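PDB 4W4T: MxaA from Stigmatella aurantiaca, which serves, through this terminal reductase domain of a PKS-NRPS assembly line, to release the myxalamid chain reductively as a primary alcohol, using NADPH. Local coordinates for residues Gly65-Phe70 and Tyr147-Leu152; Thr240-Gly245 and Ser292-Leu297. One frame throughout, in Å; residues are numbered along the deposited sequence.

Contact 1. Residues Gly65-Phe70 and Tyr147-Leu152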
loop_
_atom_site.group_PDB
_atom_site.type_symbol
_atom_site.label_atom_id
_atom_site.label_comp_id
_atom_site.label_asym_id
_atom_site.label_seq_id
_atom_site.Cartn_x
_atom_site.Cartn_y
_atom_site.Cartn_z
ATOM N N GLY A 65 6.841 -15.586 14.863
ATOM C CA GLY A 65 7.269 -15.224 13.516
ATOM C C GLY A 65 7.979 -16.379 12.814
ATOM O O GLY A 65 7.994 -17.493 13.316
ATOM N N PHE A 66 8.578 -16.103 11.657
ATOM C CA PHE A 66 9.159 -17.157 10.817
ATOM C C PHE A 66 10.488 -17.645 11.392
ATOM O O PHE A 66 10.594 -18.802 11.807
ATOM C CB PHE A 66 9.316 -16.638 9.375
ATOM C CG PHE A 66 10.003 -17.601 8.440
ATOM C CD1 PHE A 66 9.522 -18.895 8.270
ATOM C CD2 PHE A 66 11.105 -17.194 7.703
ATOM C CE1 PHE A 66 10.149 -19.780 7.390
ATOM C CE2 PHE A 66 11.739 -18.072 6.831
ATOM C CZ PHE A 66 11.260 -19.365 6.678
ATOM N N LEU A 67 11.496 -16.776 11.444
ATOM C CA LEU A 67 12.758 -17.132 12.105
ATOM C C LEU A 67 12.532 -17.623 13.535
ATOM O O LEU A 67 13.148 -18.592 13.976
ATOM C CB LEU A 67 13.719 -15.946 12.123
ATOM C CG LEU A 67 15.066 -16.200 12.816
ATOM C CD1 LEU A 67 15.801 -17.389 12.197
ATOM C CD2 LEU A 67 15.907 -14.945 12.725
ATOM N N GLY A 68 11.637 -16.944 14.251
ATOM C CA GLY A 68 11.363 -17.287 15.641
ATOM C C GLY A 68 10.931 -18.726 15.870
ATOM O O GLY A 68 11.310 -19.332 16.867
ATOM N N ALA A 69 10.133 -19.268 14.955
ATOM C CA ALA A 69 9.699 -20.661 15.047
ATOM C C ALA A 69 10.893 -21.617 15.040
ATOM O O ALA A 69 10.977 -22.534 15.850
ATOM C CB ALA A 69 8.746 -20.995 13.909
ATOM N N PHE A 70 11.825 -21.390 14.118
ATOM C CA PHE A 70 12.985 -22.259 13.983
ATOM C C PHE A 70 13.943 -22.064 15.142
ATOM O O PHE A 70 14.501 -23.025 15.665
ATOM C CB PHE A 70 13.674 -22.009 12.630
ATOM C CG PHE A 70 12.835 -22.417 11.462
ATOM C CD1 PHE A 70 11.855 -21.573 10.963
ATOM C CD2 PHE A 70 12.998 -23.666 10.886
ATOM C CE1 PHE A 70 11.061 -21.954 9.900
ATOM C CE2 PHE A 70 12.214 -24.062 9.821
ATOM C CZ PHE A 70 11.246 -23.210 9.318
ATOM N N TYR A 147 17.093 -14.160 24.039
ATOM C CA TYR A 147 17.223 -14.139 22.588
ATOM C C TYR A 147 16.166 -13.173 22.063
ATOM O O TYR A 147 14.977 -13.483 22.067
ATOM C CB TYR A 147 17.053 -15.536 21.980
ATOM C CG TYR A 147 18.203 -16.485 22.304
ATOM C CD1 TYR A 147 18.387 -16.965 23.589
ATOM C CD2 TYR A 147 19.089 -16.902 21.319
ATOM C CE1 TYR A 147 19.428 -17.834 23.901
ATOM C CE2 TYR A 147 20.137 -17.768 21.623
ATOM C CZ TYR A 147 20.302 -18.224 22.921
ATOM O OH TYR A 147 21.334 -19.096 23.224
ATOM N N HIS A 148 16.607 -11.995 21.633
ATOM C CA HIS A 148 15.673 -10.964 21.203
ATOM C C HIS A 148 15.513 -10.947 19.669
ATOM O O HIS A 148 16.313 -10.350 18.945
ATOM C CB HIS A 148 16.125 -9.595 21.751
ATOM C CG HIS A 148 15.212 -8.465 21.371
ATOM N ND1 HIS A 148 13.859 -8.635 21.195
ATOM C CD2 HIS A 148 15.469 -7.164 21.098
ATOM C CE1 HIS A 148 13.312 -7.482 20.845
ATOM N NE2 HIS A 148 14.270 -6.577 20.770
ATOM N N ASN A 149 14.481 -11.636 19.195
ATOM C CA ASN A 149 14.191 -11.763 17.769
ATOM C C ASN A 149 12.842 -11.121 17.410
ATOM O O ASN A 149 12.406 -11.173 16.264
ATOM C CB ASN A 149 14.203 -13.247 17.356
ATOM C CG ASN A 149 13.852 -13.451 15.889
ATOM O OD1 ASN A 149 14.382 -12.770 15.015
ATOM N ND2 ASN A 149 12.914 -14.351 15.624
ATOM N N GLY A 150 12.189 -10.499 18.384
ATOM C CA GLY A 150 10.902 -9.872 18.143
ATOM C C GLY A 150 11.106 -8.505 17.522
ATOM O O GLY A 150 12.029 -7.788 17.907
ATOM N N ALA A 151 10.261 -8.164 16.554
ATOM C CA ALA A 151 10.344 -6.891 15.838
ATOM C C ALA A 151 9.162 -6.750 14.897
ATOM O O ALA A 151 8.603 -7.746 14.449
ATOM C CB ALA A 151 11.642 -6.782 15.052
ATOM N N LEU A 152 8.774 -5.514 14.617
ATOM C CA LEU A 152 7.797 -5.251 13.556
ATOM C C LEU A 152 8.569 -5.029 12.275
ATOM O O LEU A 152 9.369 -4.100 12.192
ATOM C CB LEU A 152 6.917 -4.039 13.888
ATOM C CG LEU A 152 5.924 -3.582 12.804
ATOM C CD1 LEU A 152 4.956 -4.700 12.454
ATOM C CD2 LEU A 152 5.164 -2.342 13.266
HETATM O O HOH W 1 10.680 -14.287 13.729
#
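N149 reaches across to the first turn of helix 66-78 and meets L67 and G68. Its CG lies anti to the backbone N (chi1 178°), which carries the amide out toward the helix. ND2 stops 3.2 Å from G68 N. Both are donors, so this is a close approach and not a bond. A water accepts from both, 2.9 Å from G68 N and 2.9 Å from N149 ND2. ND2 is also 3.3 Å from G68 CA, where a side chain would crowd the amide. The carbonyl end of the amide turns to L67, with OD1 3.5 Å from CD2. The L67 and N149 side chains cross at a slant. With N149 cut back to an alanine, the water is likely to lose the ND2 donor, and a gap would probably open beside L67 CD2. G65, the N-cap, and G68 are the last two glycines of the TGxxGxxG motif of extended short-chain dehydrogenases, which runs into the first turn of the helix. G65, F66, L67, N149 and A151 are NADPH-binding residues, although this chain holds no cofactor. Strand 145-148 pairs with strands 57-61 and 185-188, V188 touches both L67 and N149, and helix 287-298 packs on L67 through V287.

Contact 2. Residues Thr240-Gly245 and Ser292-Leu297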
loop_
_atom_site.group_PDB
_atom_site.type_symbol
_atom_site.label_atom_id
_atom_site.label_comp_id
_atom_site.label_asym_id
_atom_site.label_seq_id
_atom_site.Cartn_x
_atom_site.Cartn_y
_atom_site.Cartn_z
ATOM N N THR A 240 25.608 -10.577 22.104
ATOM C CA THR A 240 26.014 -10.982 20.759
ATOM C C THR A 240 25.074 -10.282 19.779
ATOM O O THR A 240 23.865 -10.153 20.031
ATOM C CB THR A 240 25.979 -12.518 20.568
ATOM O OG1 THR A 240 24.628 -12.975 20.432
ATOM C CG2 THR A 240 26.603 -13.212 21.745
ATOM N N ILE A 241 25.635 -9.787 18.680
ATOM C CA ILE A 241 24.818 -9.130 17.662
ATOM C C ILE A 241 24.842 -9.927 16.378
ATOM O O ILE A 241 25.885 -10.081 15.759
ATOM C CB ILE A 241 25.298 -7.696 17.399
ATOM C CG1 ILE A 241 25.175 -6.881 18.701
ATOM C CG2 ILE A 241 24.505 -7.063 16.244
ATOM C CD1 ILE A 241 25.711 -5.458 18.592
ATOM N N LEU A 242 23.678 -10.448 16.005
ATOM C CA LEU A 242 23.528 -11.328 14.855
ATOM C C LEU A 242 22.730 -10.617 13.774
ATOM O O LEU A 242 21.601 -10.213 14.019
ATOM C CB LEU A 242 22.832 -12.623 15.279
ATOM C CG LEU A 242 23.536 -13.142 16.534
ATOM C CD1 LEU A 242 22.590 -13.752 17.545
ATOM C CD2 LEU A 242 24.618 -14.105 16.125
ATOM N N ARG A 243 23.319 -10.475 12.585
ATOM C CA ARG A 243 22.664 -9.781 11.478
ATOM C C ARG A 243 22.361 -10.754 10.345
ATOM O O ARG A 243 23.232 -11.044 9.529
ATOM C CB ARG A 243 23.553 -8.655 10.933
ATOM C CG ARG A 243 23.948 -7.566 11.909
ATOM C CD ARG A 243 24.954 -6.621 11.216
ATOM N NE ARG A 243 25.245 -5.408 11.977
ATOM C CZ ARG A 243 26.315 -4.645 11.785
ATOM N NH1 ARG A 243 27.225 -4.978 10.871
ATOM N NH2 ARG A 243 26.480 -3.546 12.509
ATOM N N PRO A 244 21.129 -11.272 10.293
ATOM C CA PRO A 244 20.741 -12.146 9.187
ATOM C C PRO A 244 20.631 -11.374 7.882
ATOM O O PRO A 244 20.306 -10.201 7.925
ATOM C CB PRO A 244 19.369 -12.674 9.618
ATOM C CG PRO A 244 19.315 -12.434 11.111
ATOM C CD PRO A 244 20.065 -11.158 11.303
ATOM N N GLY A 245 20.911 -12.021 6.761
ATOM C CA GLY A 245 20.651 -11.435 5.458
ATOM C C GLY A 245 19.205 -11.632 5.051
ATOM O O GLY A 245 18.286 -11.469 5.852
ATOM N N SER A 292 20.355 -22.106 13.172
ATOM C CA SER A 292 21.443 -22.904 13.753
ATOM C C SER A 292 22.640 -22.041 14.105
ATOM O O SER A 292 23.269 -22.254 15.134
ATOM C CB SER A 292 21.889 -24.033 12.811
ATOM O OG SER A 292 20.913 -25.051 12.767
ATOM N N ALA A 293 22.961 -21.065 13.257
ATOM C CA ALA A 293 24.113 -20.204 13.521
ATOM C C ALA A 293 23.870 -19.311 14.735
ATOM O O ALA A 293 24.776 -19.104 15.538
ATOM C CB ALA A 293 24.456 -19.346 12.299
ATOM N N ILE A 294 22.664 -18.758 14.845
ATOM C CA ILE A 294 22.325 -17.957 16.017
ATOM C C ILE A 294 22.600 -18.746 17.292
ATOM O O ILE A 294 23.300 -18.278 18.194
ATOM C CB ILE A 294 20.854 -17.520 16.000
ATOM C CG1 ILE A 294 20.621 -16.490 14.892
ATOM C CG2 ILE A 294 20.456 -16.939 17.373
ATOM C CD1 ILE A 294 19.149 -16.134 14.707
ATOM N N VAL A 295 22.057 -19.954 17.357
ATOM C CA VAL A 295 22.191 -20.748 18.575
ATOM C C VAL A 295 23.650 -21.148 18.781
ATOM O O VAL A 295 24.173 -20.992 19.873
ATOM C CB VAL A 295 21.281 -21.991 18.552
ATOM C CG1 VAL A 295 21.579 -22.908 19.752
ATOM C CG2 VAL A 295 19.821 -21.570 18.564
ATOM N N ASP A 296 24.327 -21.602 17.751
ATOM C CA ASP A 296 25.722 -21.953 17.839
ATOM C C ASP A 296 26.567 -20.810 18.336
ATOM O O ASP A 296 27.306 -20.964 19.225
ATOM C CB ASP A 296 26.250 -22.453 16.492
ATOM C CG ASP A 296 25.915 -23.900 16.240
ATOM O OD1 ASP A 296 25.515 -24.606 17.131
ATOM O OD2 ASP A 296 26.105 -24.369 15.155
ATOM N N LEU A 297 26.423 -19.649 17.734
ATOM C CA LEU A 297 27.236 -18.490 18.102
ATOM C C LEU A 297 26.907 -18.021 19.515
ATOM O O LEU A 297 27.790 -17.572 20.244
ATOM C CB LEU A 297 27.029 -17.342 17.120
ATOM C CG LEU A 297 27.612 -17.591 15.722
ATOM C CD1 LEU A 297 26.964 -16.638 14.718
ATOM C CD2 LEU A 297 29.131 -17.407 15.744
#
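L242 points from strand 239-248 at helix 287-298 and divides its two methyls between I294 and L297. Its CG is anti to the carbonyl carbon and beside the backbone N (chi1 -48°). The second torsion, 142°, lies off the usual staggered values. From this fork CD1 goes to I294 and CD2 goes to L297.

The two partners sit three residues apart on the helix, about one turn. L297 points toward the strand, while I294 leaves the helix to the side and reaches L242 with its gamma methyl. I294 CG2 is anti to the backbone N and meets L242 CD1 at 3.8 Å. L297 is placed differently. It runs alongside L242 in the opposite direction, and L297 CD1 meets L242 CD2 at 3.7 Å. L297 CB comes within 4.2 Å of the same methyl.

The backbones are closest at L242 and I294, whose CA atoms are 6.8 Å apart. T240 and P244 add a little cover from the strand without coming as near.

The apolar layer extends outward, with L310 of strand 307-310 touching I294, Y308 of the same strand touching L297, and L388 of helix 382-388 also lying on L297. The polar neighbours turn to other partners: R243 forms a salt bridge with E226, D296 forms one with R78, and T240 OG1 bonds to H186.

The three residues that touch are all buried, and what joins them is carbon against carbon. No directional bond sets the angle between helix and strand here. The fit depends on the shapes of three branched side chains, as expected where a helix packs on the central sheet of a Rossmann-like fold.

In the fold
From the N terminus, contact 1 comes first. It closes the loop from helix 66-78 to the end of strand 145-148, through the first strands and helices of the Rossmann-like domain. The chain then runs through strand 185-188 and helix 217-234 before contact 2 opens at strand 239-248. That contact closes a shorter loop at helix 287-298. The two are in series and neither encloses nor crosses the other. Their centres are 12 Å apart, and both reach the same parallel sheet. I294 joins them: its CD1 packs on L67 CD2 at 4.0 Å. Helices 66-78 and 287-298 thus meet beside the sheet.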